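Local structure of phycocyanobilin lyase subunit alpha (5N3U) at residues L59-D64 against Y71-N76; P91-C96 against Q110-L115; D101-E106 against R141-Q146; P147-L152 against V175-C180. The protein associates with CpcF to form a lyase that is probably required for attaching the phycocyanobilin chromophore to the CpcA gene product, a phycocyanin subunit. All coordinates share one frame; numbering follows the deposited sequence.

Contacts 1, 2 and 4 are largely buried, whereas contact 3 lies at the surface. Contacts 2 and 3 share helix 102-115: its N-terminal end meets the loop 141-146 and its C-terminal end packs on helix 90-96. Contact 2 is purely apolar. Contact 4 sets two parallel helices side by side, with an ion pair beside a small apolar patch. The two loop contacts are more polar: an arginine grips a backbone carbonyl in contact 1 and a glutamine oxygen in contact 3, which adds an aromatic stack. R75 and D101 tie contacts 1 and 3 with a salt bridge, and P147 of contact 4 packs on F102 of contact 3.

Contact 1 of 4, residues L59-D64 against Y71-N76; sequences LEDEAD and YPLRRN
R74 reaches across to the loop 59-64 and grips the backbone O of D61 side-on with two nitrogens. NE lies 2.8 Å from D61 O and NH2 2.9 Å from the same atom. Both hydrogen bonds are somewhat bent, at 146° and 142°. D61 O lies close to the guanidinium plane, and the two bonds to it together limit how the group can turn. The R74 side chain is extended from CG to NE, and R74 CD passes 3.1 Å from L59 O. NH2 also forms a salt bridge with E62, 3.3 Å from OE2. That oxygen meets the guanidinium at its edge. E60 CA lies over one guanidinium face and Y71 CE2 over the opposite one.

D61 is held in turn by its own loop. Its OD2 accepts from D64 N at 3.0 Å, an Asx motif. A water donates to D61 OD2 and D64 O, so it bridges the turn. The CB of L73 packs 3.8 Å from D61 OD2. The D64 carboxylate lies against the ring of P72, with OD2 3.5 Å from P72 CB, while OD1 forms a salt bridge with K137 of the subunit beta chain.

Y71 is the N-cap residue of helix 72-83. The contact therefore joins the loop after helix 49-58 to the first turn of the next helix, a junction between helices of the HEAT-like repeat fold.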
loop_
_atom_site.group_PDB
_atom_site.type_symbol
_atom_site.label_atom_id
_atom_site.label_comp_id
_atom_site.label_asym_id
_atom_site.label_seq_id
_atom_site.Cartn_x
_atom_site.Cartn_y
_atom_site.Cartn_z
ATOM N N LEU A 59 14.058 18.220 -18.787
ATOM C CA LEU A 59 13.016 18.699 -19.705
ATOM C C LEU A 59 13.465 18.836 -21.181
ATOM O O LEU A 59 12.648 18.839 -22.075
ATOM C CB LEU A 59 12.385 19.972 -19.234
ATOM C CG LEU A 59 11.727 20.053 -17.887
ATOM C CD1 LEU A 59 11.204 21.427 -17.605
ATOM C CD2 LEU A 59 10.569 19.080 -17.835
ATOM N N GLU A 60 14.767 18.864 -21.433
ATOM C CA GLU A 60 15.283 18.888 -22.783
ATOM C C GLU A 60 15.901 17.546 -23.209
ATOM O O GLU A 60 16.524 17.490 -24.258
ATOM C CB GLU A 60 16.353 19.988 -22.877
ATOM C CG GLU A 60 15.663 21.337 -22.730
ATOM C CD GLU A 60 16.606 22.516 -22.445
ATOM O OE1 GLU A 60 16.064 23.637 -22.393
ATOM O OE2 GLU A 60 17.841 22.351 -22.257
ATOM N N ASP A 61 15.654 16.459 -22.459
ATOM C CA ASP A 61 16.140 15.145 -22.858
ATOM C C ASP A 61 15.818 14.781 -24.271
ATOM O O ASP A 61 14.666 14.893 -24.764
ATOM C CB ASP A 61 15.578 14.047 -21.947
ATOM C CG ASP A 61 16.169 12.678 -22.256
ATOM O OD1 ASP A 61 17.445 12.553 -22.159
ATOM O OD2 ASP A 61 15.405 11.753 -22.642
ATOM N N GLU A 62 16.830 14.245 -24.937
ATOM C CA GLU A 62 16.635 13.598 -26.235
ATOM C C GLU A 62 16.961 12.095 -26.279
ATOM O O GLU A 62 16.626 11.493 -27.273
ATOM C CB GLU A 62 17.516 14.274 -27.318
ATOM C CG GLU A 62 17.293 15.767 -27.389
ATOM C CD GLU A 62 16.054 16.134 -28.193
ATOM O OE1 GLU A 62 15.293 15.240 -28.668
ATOM O OE2 GLU A 62 15.828 17.347 -28.383
ATOM N N ALA A 63 17.610 11.533 -25.276
ATOM C CA ALA A 63 18.066 10.089 -25.232
ATOM C C ALA A 63 16.918 9.094 -25.215
ATOM O O ALA A 63 16.945 8.025 -25.903
ATOM C CB ALA A 63 18.900 9.883 -24.004
ATOM N N ASP A 64 15.852 9.457 -24.495
ATOM C CA ASP A 64 14.732 8.476 -24.266
ATOM C C ASP A 64 13.516 8.878 -25.096
ATOM O O ASP A 64 12.933 10.022 -24.892
ATOM C CB ASP A 64 14.385 8.433 -22.757
ATOM C CG ASP A 64 13.513 7.206 -22.351
ATOM O OD1 ASP A 64 13.091 6.475 -23.266
ATOM O OD2 ASP A 64 13.304 6.961 -21.110
ATOM N N TYR A 71 8.453 11.331 -25.111
ATOM C CA TYR A 71 9.650 11.608 -24.397
ATOM C C TYR A 71 9.460 11.182 -22.940
ATOM O O TYR A 71 9.114 12.015 -22.099
ATOM C CB TYR A 71 9.897 13.110 -24.427
ATOM C CG TYR A 71 10.270 13.719 -25.771
ATOM C CD1 TYR A 71 9.302 14.203 -26.624
ATOM C CD2 TYR A 71 11.630 13.940 -26.111
ATOM C CE1 TYR A 71 9.647 14.827 -27.809
ATOM C CE2 TYR A 71 11.996 14.516 -27.295
ATOM C CZ TYR A 71 11.011 14.956 -28.131
ATOM O OH TYR A 71 11.329 15.504 -29.315
ATOM N N PRO A 72 9.680 9.889 -22.608
ATOM C CA PRO A 72 9.426 9.417 -21.226
ATOM C C PRO A 72 10.118 10.194 -20.107
ATOM O O PRO A 72 9.544 10.443 -19.084
ATOM C CB PRO A 72 9.938 7.973 -21.240
ATOM C CG PRO A 72 9.759 7.549 -22.656
ATOM C CD PRO A 72 10.042 8.775 -23.507
ATOM N N LEU A 73 11.364 10.524 -20.250
ATOM C CA LEU A 73 12.008 11.208 -19.152
ATOM C C LEU A 73 11.463 12.642 -19.045
ATOM O O LEU A 73 11.398 13.165 -17.945
ATOM C CB LEU A 73 13.580 11.216 -19.299
ATOM C CG LEU A 73 14.328 11.921 -18.186
ATOM C CD1 LEU A 73 14.085 11.175 -16.890
ATOM C CD2 LEU A 73 15.897 12.011 -18.422
ATOM N N ARG A 74 11.121 13.274 -20.152
ATOM C CA ARG A 74 10.574 14.627 -20.043
ATOM C C ARG A 74 9.237 14.581 -19.270
ATOM O O ARG A 74 8.981 15.412 -18.441
ATOM C CB ARG A 74 10.316 15.243 -21.380
ATOM C CG ARG A 74 11.579 15.622 -22.110
ATOM C CD ARG A 74 11.227 16.418 -23.344
ATOM N NE ARG A 74 12.388 16.494 -24.219
ATOM C CZ ARG A 74 12.506 17.310 -25.246
ATOM N NH1 ARG A 74 11.540 18.179 -25.531
ATOM N NH2 ARG A 74 13.611 17.250 -25.990
ATOM N N ARG A 75 8.437 13.568 -19.534
ATOM C CA ARG A 75 7.191 13.423 -18.803
ATOM C C ARG A 75 7.392 13.296 -17.309
ATOM O O ARG A 75 6.793 13.975 -16.530
ATOM C CB ARG A 75 6.435 12.178 -19.326
ATOM C CG ARG A 75 6.078 12.213 -20.774
ATOM C CD ARG A 75 5.609 10.804 -21.212
ATOM N NE ARG A 75 5.266 10.791 -22.649
ATOM C CZ ARG A 75 4.842 9.706 -23.296
ATOM N NH1 ARG A 75 4.716 8.578 -22.637
ATOM N NH2 ARG A 75 4.529 9.740 -24.598
ATOM N N ASN A 76 8.265 12.421 -16.875
ATOM C CA ASN A 76 8.490 12.213 -15.479
ATOM C C ASN A 76 9.171 13.385 -14.779
ATOM O O ASN A 76 8.840 13.703 -13.668
ATOM C CB ASN A 76 9.388 10.965 -15.269
ATOM C CG ASN A 76 8.570 9.716 -15.122
ATOM O OD1 ASN A 76 7.323 9.720 -15.392
ATOM N ND2 ASN A 76 9.212 8.667 -14.676
HETATM O O HOH W 1 12.741 11.803 -22.699
#

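Contact 2 of 4, residues P91-C96 against Q110-L115; sequences PGLINC and QSLEML
L93 and L112 carry the apolar contact between helices 90-96 and 102-115. L93 CB rests on the fork of L112, 3.9 Å from L112 CD2. The CG of L93 lies anti to the carbonyl carbon (chi1 -68°), and its CD1 reaches L115 CD1 at 3.6 Å. These two leucines cross at about a right angle. The other branch of L112, CD1, faces I94 CG1 at 4.3 Å. An alanine in place of L112 would probably leave L93 CB and I94 without their partner and open a gap between the helices.

The one polar side chain that takes part, S111, touches through carbon: its CB sits 4.0 Å from L93 CD1. S111 OG is hydrogen-bonded to A78 O of helix 72-83, which satisfies it.

The short axes run closer to antiparallel than parallel, at 146°, and approach to 10.1 Å. With no polar bond between the two segments, this pairing within the HEAT repeats depends on side-chain shape and burial of hydrocarbon.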
loop_
_atom_site.group_PDB
_atom_site.type_symbol
_atom_site.label_atom_id
_atom_site.label_comp_id
_atom_site.label_asym_id
_atom_site.label_seq_id
_atom_site.Cartn_x
_atom_site.Cartn_y
_atom_site.Cartn_z
ATOM N N PRO A 91 9.649 28.547 -16.460
ATOM C CA PRO A 91 9.913 28.739 -17.855
ATOM C C PRO A 91 10.118 27.446 -18.672
ATOM O O PRO A 91 9.580 27.337 -19.791
ATOM C CB PRO A 91 11.162 29.641 -17.848
ATOM C CG PRO A 91 11.035 30.371 -16.590
ATOM C CD PRO A 91 10.506 29.383 -15.623
ATOM N N GLY A 92 10.847 26.509 -18.124
ATOM C CA GLY A 92 11.017 25.218 -18.771
ATOM C C GLY A 92 9.709 24.462 -18.917
ATOM O O GLY A 92 9.456 23.832 -19.943
ATOM N N LEU A 93 8.852 24.544 -17.894
ATOM C CA LEU A 93 7.535 23.916 -17.972
ATOM C C LEU A 93 6.692 24.579 -19.016
ATOM O O LEU A 93 5.987 23.915 -19.791
ATOM C CB LEU A 93 6.815 23.878 -16.606
ATOM C CG LEU A 93 7.446 22.973 -15.603
ATOM C CD1 LEU A 93 6.916 23.304 -14.222
ATOM C CD2 LEU A 93 7.339 21.468 -16.010
ATOM N N ILE A 94 6.768 25.905 -19.094
ATOM C CA ILE A 94 6.119 26.654 -20.146
ATOM C C ILE A 94 6.515 26.211 -21.541
ATOM O O ILE A 94 5.669 25.983 -22.467
ATOM C CB ILE A 94 6.308 28.154 -19.925
ATOM C CG1 ILE A 94 5.443 28.583 -18.774
ATOM C CG2 ILE A 94 5.852 28.932 -21.182
ATOM C CD1 ILE A 94 5.755 29.982 -18.312
ATOM N N ASN A 95 7.799 25.987 -21.715
ATOM C CA ASN A 95 8.264 25.461 -22.980
ATOM C C ASN A 95 7.676 24.104 -23.342
ATOM O O ASN A 95 7.403 23.802 -24.481
ATOM C CB ASN A 95 9.785 25.230 -22.913
ATOM C CG ASN A 95 10.590 26.494 -23.025
ATOM O OD1 ASN A 95 10.088 27.535 -23.429
ATOM N ND2 ASN A 95 11.859 26.403 -22.658
ATOM N N CYS A 96 7.491 23.276 -22.333
ATOM C CA CYS A 96 6.936 21.936 -22.516
ATOM C C CYS A 96 5.466 21.962 -23.013
ATOM O O CYS A 96 4.975 20.983 -23.567
ATOM C CB CYS A 96 6.947 21.213 -21.178
ATOM S SG CYS A 96 8.607 20.611 -20.749
ATOM N N GLN A 110 -0.197 20.163 -15.580
ATOM C CA GLN A 110 -0.515 19.763 -14.202
ATOM C C GLN A 110 0.484 20.390 -13.210
ATOM O O GLN A 110 0.089 20.936 -12.150
ATOM C CB GLN A 110 -0.464 18.248 -14.045
ATOM C CG GLN A 110 -1.595 17.547 -14.737
ATOM C CD GLN A 110 -1.341 16.016 -14.918
ATOM O OE1 GLN A 110 -0.206 15.503 -14.803
ATOM N NE2 GLN A 110 -2.406 15.303 -15.281
ATOM N N SER A 111 1.761 20.387 -13.581
ATOM C CA SER A 111 2.745 20.999 -12.679
ATOM C C SER A 111 2.606 22.516 -12.584
ATOM O O SER A 111 2.736 23.056 -11.529
ATOM C CB SER A 111 4.135 20.582 -13.170
ATOM O OG SER A 111 4.246 19.199 -12.899
ATOM N N LEU A 112 2.270 23.189 -13.669
ATOM C CA LEU A 112 1.999 24.620 -13.638
ATOM C C LEU A 112 0.783 24.917 -12.801
ATOM O O LEU A 112 0.754 25.927 -12.106
ATOM C CB LEU A 112 1.868 25.162 -15.034
ATOM C CG LEU A 112 3.194 25.187 -15.762
ATOM C CD1 LEU A 112 3.032 25.376 -17.240
ATOM C CD2 LEU A 112 4.117 26.314 -15.256
ATOM N N GLU A 113 -0.236 24.053 -12.820
ATOM C CA GLU A 113 -1.356 24.226 -11.890
ATOM C C GLU A 113 -0.873 24.137 -10.387
ATOM O O GLU A 113 -1.411 24.821 -9.546
ATOM C CB GLU A 113 -2.373 23.152 -12.147
ATOM C CG GLU A 113 -3.675 23.233 -11.333
ATOM C CD GLU A 113 -3.614 22.714 -9.894
ATOM O OE1 GLU A 113 -2.725 21.867 -9.519
ATOM O OE2 GLU A 113 -4.475 23.214 -9.104
ATOM N N MET A 114 0.058 23.259 -10.073
ATOM C CA MET A 114 0.551 23.072 -8.742
ATOM C C MET A 114 1.419 24.233 -8.330
ATOM O O MET A 114 1.334 24.703 -7.186
ATOM C CB MET A 114 1.316 21.765 -8.628
ATOM C CG MET A 114 0.450 20.546 -8.806
ATOM S SD MET A 114 1.506 19.045 -8.736
ATOM C CE MET A 114 1.756 19.017 -7.042
ATOM N N LEU A 115 2.164 24.792 -9.265
ATOM C CA LEU A 115 3.082 25.919 -8.916
ATOM C C LEU A 115 2.380 27.254 -8.817
ATOM O O LEU A 115 2.908 28.149 -8.186
ATOM C CB LEU A 115 4.191 25.986 -9.901
ATOM C CG LEU A 115 5.124 24.798 -9.875
ATOM C CD1 LEU A 115 6.093 24.683 -11.008
ATOM C CD2 LEU A 115 5.884 24.767 -8.583
#

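Contact 3 of 4, residues D101-E106 against R141-Q146; sequences DFYVRE and RPHLVQ
Q146 OE1 accepts from two nitrogens of R105. The bond from R105 NE is short and nearly straight, 2.8 Å to Q146 OE1 at 164°. The bond from NH2 to the same oxygen is weak, and NH2 makes a second weak bond to V145 O. Both acceptors lie at the edge of the guanidinium, near its plane. The guanidinium and amide planes are steeply inclined to each other. R105 NH1 turns instead to C99 O.

Beside this polar grip, F102 and H143 form a face-to-face stack. Their centroids are 3.7 Å apart and their planes 12° from parallel. The two side chains slide past each other in opposite directions, so each CB lies over the other ring. H143 CG sits between the backbone N and the carbonyl carbon (chi1 58°), which brings the imidazole alongside the following peptide. There ND1 donates to L144 O at 2.7 Å, almost in the ring plane, and holds the ring's rotation. F102 CE2 also approaches L144 O, at 3.1 Å. The Y103 hydroxyl meets the edge of the imidazole, with OH 3.2 Å from H143 CD2.

D101 caps helix 102-115, its OD1 accepting from Y103 N. The loop 141-146 thus lies across the first turn of this helix and leads directly into helix 148-157, while P142 packs on P65 of the subunit beta chain.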
loop_
_atom_site.group_PDB
_atom_site.type_symbol
_atom_site.label_atom_id
_atom_site.label_comp_id
_atom_site.label_asym_id
_atom_site.label_seq_id
_atom_site.Cartn_x
_atom_site.Cartn_y
_atom_site.Cartn_z
ATOM N N ASP A 101 4.806 15.923 -27.765
ATOM C CA ASP A 101 4.272 14.787 -27.046
ATOM C C ASP A 101 3.133 15.273 -26.105
ATOM O O ASP A 101 3.367 16.043 -25.158
ATOM C CB ASP A 101 5.403 14.210 -26.218
ATOM C CG ASP A 101 4.988 13.049 -25.339
ATOM O OD1 ASP A 101 3.799 12.647 -25.301
ATOM O OD2 ASP A 101 5.897 12.511 -24.631
ATOM N N PHE A 102 1.932 14.774 -26.364
ATOM C CA PHE A 102 0.773 15.117 -25.565
ATOM C C PHE A 102 1.011 14.986 -24.067
ATOM O O PHE A 102 0.593 15.866 -23.268
ATOM C CB PHE A 102 -0.475 14.286 -26.019
ATOM C CG PHE A 102 -1.638 14.417 -25.089
ATOM C CD1 PHE A 102 -1.737 13.610 -23.969
ATOM C CD2 PHE A 102 -2.659 15.369 -25.316
ATOM C CE1 PHE A 102 -2.760 13.734 -23.075
ATOM C CE2 PHE A 102 -3.773 15.446 -24.439
ATOM C CZ PHE A 102 -3.782 14.718 -23.262
ATOM N N TYR A 103 1.671 13.901 -23.688
ATOM C CA TYR A 103 1.823 13.542 -22.292
ATOM C C TYR A 103 2.848 14.475 -21.587
ATOM O O TYR A 103 2.726 14.716 -20.415
ATOM C CB TYR A 103 2.172 12.078 -22.115
ATOM C CG TYR A 103 1.022 11.214 -22.488
ATOM C CD1 TYR A 103 -0.086 11.132 -21.629
ATOM C CD2 TYR A 103 0.979 10.557 -23.711
ATOM C CE1 TYR A 103 -1.251 10.401 -22.012
ATOM C CE2 TYR A 103 -0.129 9.792 -24.077
ATOM C CZ TYR A 103 -1.232 9.744 -23.221
ATOM O OH TYR A 103 -2.348 9.041 -23.569
ATOM N N VAL A 104 3.757 15.053 -22.325
ATOM C CA VAL A 104 4.608 16.151 -21.785
ATOM C C VAL A 104 3.769 17.410 -21.532
ATOM O O VAL A 104 3.909 18.016 -20.520
ATOM C CB VAL A 104 5.771 16.459 -22.709
ATOM C CG1 VAL A 104 6.489 17.692 -22.239
ATOM C CG2 VAL A 104 6.733 15.307 -22.707
ATOM N N ARG A 105 2.972 17.797 -22.504
ATOM C CA ARG A 105 2.064 18.946 -22.362
ATOM C C ARG A 105 1.179 18.782 -21.155
ATOM O O ARG A 105 1.002 19.714 -20.344
ATOM C CB ARG A 105 1.254 19.216 -23.639
ATOM C CG ARG A 105 2.101 19.403 -24.904
ATOM C CD ARG A 105 1.383 20.166 -26.043
ATOM N NE ARG A 105 0.220 19.485 -26.591
ATOM C CZ ARG A 105 0.263 18.421 -27.367
ATOM N NH1 ARG A 105 1.444 17.881 -27.695
ATOM N NH2 ARG A 105 -0.858 17.878 -27.791
ATOM N N GLU A 106 0.676 17.602 -20.994
ATOM C CA GLU A 106 -0.236 17.284 -19.861
ATOM C C GLU A 106 0.483 17.399 -18.531
ATOM O O GLU A 106 0.011 17.996 -17.583
ATOM C CB GLU A 106 -0.809 15.861 -20.010
ATOM C CG GLU A 106 -1.929 15.614 -19.021
ATOM C CD GLU A 106 -2.635 14.290 -19.261
ATOM O OE1 GLU A 106 -1.929 13.237 -19.324
ATOM O OE2 GLU A 106 -3.885 14.337 -19.440
ATOM N N ARG A 141 -6.310 7.559 -30.472
ATOM C CA ARG A 141 -5.631 8.175 -29.342
ATOM C C ARG A 141 -6.510 8.096 -28.120
ATOM O O ARG A 141 -7.647 8.476 -28.157
ATOM C CB ARG A 141 -5.406 9.667 -29.621
ATOM C CG ARG A 141 -4.683 10.005 -30.869
ATOM C CD ARG A 141 -3.239 9.554 -30.773
ATOM N NE ARG A 141 -2.654 10.024 -32.008
ATOM C CZ ARG A 141 -2.065 9.268 -32.914
ATOM N NH1 ARG A 141 -1.830 8.002 -32.678
ATOM N NH2 ARG A 141 -1.613 9.825 -34.021
ATOM N N PRO A 142 -5.966 7.705 -26.971
ATOM C CA PRO A 142 -6.768 7.693 -25.754
ATOM C C PRO A 142 -6.801 9.030 -24.978
ATOM O O PRO A 142 -6.620 9.038 -23.756
ATOM C CB PRO A 142 -6.050 6.628 -24.932
ATOM C CG PRO A 142 -4.611 6.847 -25.288
ATOM C CD PRO A 142 -4.604 7.231 -26.746
ATOM N N HIS A 143 -6.856 10.129 -25.688
ATOM C CA HIS A 143 -6.789 11.439 -25.103
ATOM C C HIS A 143 -7.375 12.425 -26.119
ATOM O O HIS A 143 -7.461 12.166 -27.307
ATOM C CB HIS A 143 -5.354 11.803 -24.675
ATOM C CG HIS A 143 -4.320 11.775 -25.766
ATOM N ND1 HIS A 143 -4.217 12.756 -26.724
ATOM C CD2 HIS A 143 -3.306 10.905 -26.024
ATOM C CE1 HIS A 143 -3.194 12.498 -27.524
ATOM N NE2 HIS A 143 -2.631 11.378 -27.110
ATOM N N LEU A 144 -7.720 13.607 -25.650
ATOM C CA LEU A 144 -8.118 14.686 -26.541
ATOM C C LEU A 144 -6.935 15.328 -27.144
ATOM O O LEU A 144 -5.810 14.996 -26.771
ATOM C CB LEU A 144 -8.948 15.712 -25.761
ATOM C CG LEU A 144 -10.163 15.129 -25.078
ATOM C CD1 LEU A 144 -10.832 16.099 -24.145
ATOM C CD2 LEU A 144 -11.172 14.632 -26.079
ATOM N N VAL A 145 -7.148 16.231 -28.092
ATOM C CA VAL A 145 -6.075 16.862 -28.793
ATOM C C VAL A 145 -5.137 17.692 -27.918
ATOM O O VAL A 145 -3.936 17.822 -28.246
ATOM C CB VAL A 145 -6.498 17.689 -30.037
ATOM C CG1 VAL A 145 -6.962 16.764 -31.152
ATOM C CG2 VAL A 145 -7.498 18.773 -29.679
ATOM N N GLN A 146 -5.689 18.204 -26.797
ATOM C CA GLN A 146 -4.890 18.907 -25.799
ATOM C C GLN A 146 -5.347 18.461 -24.443
ATOM O O GLN A 146 -6.406 17.887 -24.299
ATOM C CB GLN A 146 -5.021 20.445 -25.943
ATOM C CG GLN A 146 -4.540 21.077 -27.249
ATOM C CD GLN A 146 -3.065 20.943 -27.378
ATOM O OE1 GLN A 146 -2.380 20.535 -26.448
ATOM N NE2 GLN A 146 -2.553 21.339 -28.476
HETATM O O HOH W 2 -4.157 9.053 -21.948
#

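Contact 4 of 4, residues P147-L152 against V175-C180; sequences PYEAVL and VSRVQC
E149 sends CG anti to its backbone N (chi1 178°) and stays extended to the carboxylate, while R177 bends at chi3 (67°) to meet it. The pair joins two helices of the HEAT repeats, 148-157 and 176-190. The axes of their first turns are almost parallel, 3° apart, and 8.6 Å from each other.

R177 NE donates to the syn lone pair of E149 OE1 at 3.0 Å. This oxygen lies in the guanidinium plane. R177 NH2 makes two weaker bonds, to E149 OE1 and to OE2, the latter at 2.8 Å but strongly bent. All three belong to one salt bridge. The carboxylate is twisted well out of the guanidinium plane, so the pairing is not the flat two-pronged kind. A leucine in place of E149 would probably leave the R177 guanidinium without its charge partner and free to turn.

Next to the ion pair, the two methyls of V178 meet L152 and Y148 of the other helix. The L152 and V178 side chains cross at about a right angle, with L152 CD1 4.0 Å from V178 CG1. V178 CG2 lies 4.2 Å from Y148 CB, while the tyrosine ring leads away to meet the F170 ring.

A water also bridges the two helices, lying 2.7 Å from both E149 OE2 and R177 O.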
loop_
_atom_site.group_PDB
_atom_site.type_symbol
_atom_site.label_atom_id
_atom_site.label_comp_id
_atom_site.label_asym_id
_atom_site.label_seq_id
_atom_site.Cartn_x
_atom_site.Cartn_y
_atom_site.Cartn_z
ATOM N N PRO A 147 -4.494 18.622 -23.411
ATOM C CA PRO A 147 -4.866 18.212 -22.069
ATOM C C PRO A 147 -5.776 19.277 -21.477
ATOM O O PRO A 147 -5.372 20.102 -20.632
ATOM C CB PRO A 147 -3.516 18.129 -21.327
ATOM C CG PRO A 147 -2.673 19.144 -22.007
ATOM C CD PRO A 147 -3.091 19.069 -23.462
ATOM N N TYR A 148 -7.012 19.306 -21.953
ATOM C CA TYR A 148 -7.916 20.407 -21.546
ATOM C C TYR A 148 -8.179 20.426 -20.069
ATOM O O TYR A 148 -8.240 21.523 -19.459
ATOM C CB TYR A 148 -9.245 20.307 -22.353
ATOM C CG TYR A 148 -9.050 20.628 -23.844
ATOM C CD1 TYR A 148 -8.784 21.924 -24.262
ATOM C CD2 TYR A 148 -9.086 19.633 -24.788
ATOM C CE1 TYR A 148 -8.661 22.233 -25.570
ATOM C CE2 TYR A 148 -8.878 19.906 -26.112
ATOM C CZ TYR A 148 -8.669 21.177 -26.512
ATOM O OH TYR A 148 -8.463 21.498 -27.818
ATOM N N GLU A 149 -8.369 19.266 -19.467
ATOM C CA GLU A 149 -8.602 19.209 -18.067
ATOM C C GLU A 149 -7.554 19.973 -17.266
ATOM O O GLU A 149 -7.871 20.842 -16.452
ATOM C CB GLU A 149 -8.720 17.748 -17.617
ATOM C CG GLU A 149 -8.918 17.518 -16.106
ATOM C CD GLU A 149 -9.190 16.027 -15.733
ATOM O OE1 GLU A 149 -9.108 15.145 -16.610
ATOM O OE2 GLU A 149 -9.611 15.730 -14.582
ATOM N N ALA A 150 -6.279 19.614 -17.471
ATOM C CA ALA A 150 -5.161 20.254 -16.756
ATOM C C ALA A 150 -5.004 21.662 -17.134
ATOM O O ALA A 150 -4.713 22.492 -16.280
ATOM C CB ALA A 150 -3.895 19.479 -17.100
ATOM N N VAL A 151 -5.231 22.028 -18.371
ATOM C CA VAL A 151 -5.058 23.414 -18.792
ATOM C C VAL A 151 -6.097 24.335 -18.116
ATOM O O VAL A 151 -5.795 25.455 -17.644
ATOM C CB VAL A 151 -5.166 23.573 -20.329
ATOM C CG1 VAL A 151 -5.388 25.011 -20.760
ATOM C CG2 VAL A 151 -3.916 22.962 -21.021
ATOM N N LEU A 152 -7.321 23.871 -18.115
ATOM C CA LEU A 152 -8.401 24.664 -17.494
ATOM C C LEU A 152 -8.130 24.776 -15.973
ATOM O O LEU A 152 -8.251 25.829 -15.411
ATOM C CB LEU A 152 -9.733 23.953 -17.703
ATOM C CG LEU A 152 -10.248 24.042 -19.165
ATOM C CD1 LEU A 152 -11.284 22.999 -19.423
ATOM C CD2 LEU A 152 -10.627 25.456 -19.584
ATOM N N VAL A 175 -17.020 15.744 -22.899
ATOM C CA VAL A 175 -16.328 14.998 -21.857
ATOM C C VAL A 175 -16.523 15.507 -20.436
ATOM O O VAL A 175 -16.213 16.632 -20.121
ATOM C CB VAL A 175 -14.792 14.847 -22.184
ATOM C CG1 VAL A 175 -14.055 14.115 -21.049
ATOM C CG2 VAL A 175 -14.627 14.146 -23.549
ATOM N N SER A 176 -16.985 14.618 -19.565
ATOM C CA SER A 176 -17.383 14.996 -18.201
ATOM C C SER A 176 -16.242 15.588 -17.390
ATOM O O SER A 176 -16.454 16.530 -16.676
ATOM C CB SER A 176 -17.877 13.765 -17.399
ATOM O OG SER A 176 -19.185 13.554 -17.758
ATOM N N ARG A 177 -15.039 15.030 -17.546
ATOM C CA ARG A 177 -13.878 15.554 -16.862
ATOM C C ARG A 177 -13.524 16.905 -17.265
ATOM O O ARG A 177 -13.066 17.710 -16.441
ATOM C CB ARG A 177 -12.688 14.578 -17.051
ATOM C CG ARG A 177 -12.982 13.327 -16.162
ATOM C CD ARG A 177 -11.923 12.209 -16.261
ATOM N NE ARG A 177 -10.671 12.708 -15.680
ATOM C CZ ARG A 177 -10.064 12.311 -14.565
ATOM N NH1 ARG A 177 -10.470 11.271 -13.833
ATOM N NH2 ARG A 177 -8.984 12.981 -14.196
ATOM N N VAL A 178 -13.715 17.227 -18.540
ATOM C CA VAL A 178 -13.456 18.595 -19.025
ATOM C C VAL A 178 -14.477 19.592 -18.436
ATOM O O VAL A 178 -14.153 20.743 -18.079
ATOM C CB VAL A 178 -13.420 18.601 -20.546
ATOM C CG1 VAL A 178 -13.319 19.963 -21.066
ATOM C CG2 VAL A 178 -12.240 17.689 -21.029
ATOM N N GLN A 179 -15.728 19.166 -18.379
ATOM C CA GLN A 179 -16.739 20.071 -17.806
ATOM C C GLN A 179 -16.484 20.375 -16.347
ATOM O O GLN A 179 -16.709 21.517 -15.908
ATOM C CB GLN A 179 -18.119 19.433 -17.926
ATOM C CG GLN A 179 -18.542 19.274 -19.329
ATOM C CD GLN A 179 -19.885 18.572 -19.427
ATOM O OE1 GLN A 179 -20.061 17.447 -18.980
ATOM N NE2 GLN A 179 -20.820 19.247 -20.023
ATOM N N CYS A 180 -16.039 19.377 -15.606
ATOM C CA CYS A 180 -15.703 19.533 -14.198
ATOM C C CYS A 180 -14.564 20.513 -13.995
ATOM O O CYS A 180 -14.608 21.406 -13.117
ATOM C CB CYS A 180 -15.377 18.172 -13.635
ATOM S SG CYS A 180 -15.146 18.074 -11.863
HETATM O O HOH W 3 -11.786 17.171 -14.078
#